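Local coordinates for protein glycosyl hydrolase (Rhizobium leguminosarum bv. trifolii, PDB 5NDX) that probably hydrolyses O-glycosidic bonds as a family 39 glycoside hydrolase, a bacterial orthologue of human alpha-L-iduronidase, at residues L538-Y543 with V600-C605. The protein carries 2 engineered substitutions. Numbering follows the deposited sequence.
Sequences LVVERY and VRYAVC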
loop_
_atom_site.group_PDB
_atom_site.type_symbol
_atom_site.label_atom_id
_atom_site.label_comp_id
_atom_site.label_asym_id
_atom_site.label_seq_id
_atom_site.Cartn_x
_atom_site.Cartn_y
_atom_site.Cartn_z
ATOM N N LEU A 538 17.049 9.795 10.681
ATOM C CA LEU A 538 15.906 10.508 11.215
ATOM C C LEU A 538 15.766 11.862 10.570
ATOM O O LEU A 538 16.685 12.638 10.690
ATOM C CB LEU A 538 16.049 10.735 12.704
ATOM C CG LEU A 538 14.950 11.561 13.389
ATOM C CD1 LEU A 538 13.594 10.900 13.218
ATOM C CD2 LEU A 538 15.244 11.701 14.866
ATOM N N VAL A 539 14.615 12.141 9.937
ATOM C CA VAL A 539 14.239 13.444 9.329
ATOM C C VAL A 539 13.047 14.025 10.136
ATOM O O VAL A 539 12.104 13.284 10.478
ATOM C CB VAL A 539 13.813 13.233 7.836
ATOM C CG1 VAL A 539 13.416 14.539 7.124
ATOM C CG2 VAL A 539 14.922 12.562 7.033
ATOM N N VAL A 540 13.077 15.323 10.443
ATOM C CA VAL A 540 12.052 16.000 11.220
ATOM C C VAL A 540 11.567 17.168 10.403
ATOM O O VAL A 540 12.375 17.939 9.903
ATOM C CB VAL A 540 12.575 16.543 12.541
ATOM C CG1 VAL A 540 11.438 17.215 13.317
ATOM C CG2 VAL A 540 13.194 15.418 13.347
ATOM N N GLU A 541 10.262 17.288 10.197
ATOM C CA GLU A 541 9.724 18.437 9.484
ATOM C C GLU A 541 8.561 19.046 10.178
ATOM O O GLU A 541 7.710 18.331 10.743
ATOM C CB GLU A 541 9.229 18.040 8.139
ATOM C CG GLU A 541 10.337 17.637 7.236
ATOM C CD GLU A 541 9.778 17.091 5.983
ATOM O OE1 GLU A 541 8.757 17.642 5.533
ATOM O OE2 GLU A 541 10.340 16.101 5.474
ATOM N N ARG A 542 8.452 20.359 9.978
ATOM C CA ARG A 542 7.425 21.189 10.571
ATOM C C ARG A 542 6.118 21.178 9.781
ATOM O O ARG A 542 6.101 21.333 8.581
ATOM C CB ARG A 542 7.948 22.621 10.682
ATOM C CG ARG A 542 6.929 23.635 11.170
ATOM C CD ARG A 542 7.652 24.831 11.810
ATOM N NE ARG A 542 6.698 25.813 12.301
ATOM C CZ ARG A 542 6.070 26.710 11.537
ATOM N NH1 ARG A 542 6.261 26.776 10.225
ATOM N NH2 ARG A 542 5.208 27.545 12.106
ATOM N N TYR A 543 5.006 21.007 10.485
ATOM C CA TYR A 543 3.685 21.191 9.902
ATOM C C TYR A 543 2.853 21.982 10.863
ATOM O O TYR A 543 3.192 22.078 12.043
ATOM C CB TYR A 543 2.998 19.817 9.655
ATOM C CG TYR A 543 3.628 19.085 8.526
ATOM C CD1 TYR A 543 3.182 19.253 7.226
ATOM C CD2 TYR A 543 4.702 18.266 8.739
ATOM C CE1 TYR A 543 3.788 18.591 6.167
ATOM C CE2 TYR A 543 5.327 17.595 7.677
ATOM C CZ TYR A 543 4.845 17.740 6.410
ATOM O OH TYR A 543 5.456 17.070 5.408
ATOM N N VAL A 600 13.305 21.671 21.221
ATOM C CA VAL A 600 12.949 20.234 21.222
ATOM C C VAL A 600 14.077 19.427 20.565
ATOM O O VAL A 600 14.560 19.775 19.509
ATOM C CB VAL A 600 11.604 19.941 20.507
ATOM C CG1 VAL A 600 11.634 20.347 19.036
ATOM C CG2 VAL A 600 11.214 18.468 20.657
ATOM N N ARG A 601 14.493 18.362 21.217
ATOM C CA ARG A 601 15.301 17.345 20.566
ATOM C C ARG A 601 14.534 15.996 20.591
ATOM O O ARG A 601 14.037 15.573 21.649
ATOM C CB ARG A 601 16.654 17.233 21.278
ATOM C CG ARG A 601 17.704 16.465 20.502
ATOM C CD ARG A 601 19.129 16.658 21.051
ATOM N NE ARG A 601 20.109 16.041 20.137
ATOM C CZ ARG A 601 20.593 16.591 19.010
ATOM N NH1 ARG A 601 20.246 17.821 18.627
ATOM N NH2 ARG A 601 21.465 15.915 18.254
ATOM N N TYR A 602 14.484 15.337 19.429
ATOM C CA TYR A 602 13.815 14.049 19.227
ATOM C C TYR A 602 14.829 12.922 19.288
ATOM O O TYR A 602 15.968 13.117 18.931
ATOM C CB TYR A 602 13.082 14.044 17.881
ATOM C CG TYR A 602 11.838 14.896 17.898
ATOM C CD1 TYR A 602 10.699 14.488 18.605
ATOM C CD2 TYR A 602 11.799 16.112 17.232
ATOM C CE1 TYR A 602 9.549 15.265 18.637
ATOM C CE2 TYR A 602 10.649 16.898 17.236
ATOM C CZ TYR A 602 9.546 16.474 17.955
ATOM O OH TYR A 602 8.455 17.261 17.975
ATOM N N ALA A 603 14.417 11.778 19.814
ATOM C CA ALA A 603 15.180 10.524 19.757
ATOM C C ALA A 603 14.208 9.368 19.398
ATOM O O ALA A 603 13.045 9.399 19.810
ATOM C CB ALA A 603 15.853 10.235 21.093
ATOM N N VAL A 604 14.661 8.419 18.579
ATOM C CA VAL A 604 13.895 7.231 18.251
ATOM C C VAL A 604 14.696 6.002 18.684
ATOM O O VAL A 604 15.884 5.924 18.361
ATOM C CB VAL A 604 13.550 7.202 16.747
ATOM C CG1 VAL A 604 12.743 5.967 16.432
ATOM C CG2 VAL A 604 12.724 8.418 16.375
ATOM N N CYS A 605 14.062 5.093 19.445
ATOM C CA CYS A 605 14.643 3.835 19.912
ATOM C C CYS A 605 13.912 2.679 19.258
ATOM O O CYS A 605 12.709 2.757 19.067
ATOM C CB CYS A 605 14.493 3.719 21.442
ATOM S SG CYS A 605 15.180 5.213 22.267
#
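Val-540 brings both methyls to the CD2-CE2 side of the Tyr-602 ring, CG1 lying 4.0 Å from CE2 and CG2 4.2 Å from CD2. A chi1 of -73° sets Tyr-602 CG beside the backbone N, on a bond that points to strand 538-543, and brings that side of the ring obliquely against the valine. Val-600 CG2 lies over one face toward the rim, 3.7 Å above the ring plane, and the phenol OH is hydrogen-bonded to His-593 ND1, which probably helps hold the ring in place. Leu-538 spreads its two methyls between two neighbours: CD1 reaches Val-604 CG2 at 4.1 Å, the two side chains meeting at an angle, while CD2 sits more loosely, 4.4 Å from Tyr-602 CB. No hydrogen bond joins the segments; the contact is entirely apolar. Their strand axes approach to 9.1 Å and run at 140°, roughly antiparallel, but each strand pairs within a different sheet, 536-545 with 549-557 and 601-607 with 566-572 and 618-620. Trp-556 and Tyr-567 also touch Val-604. Such face-to-face packing of two antiparallel sheets is characteristic of a beta sandwich, consistent with a fibronectin type III-like C-terminal domain, as in human alpha-L-iduronidase.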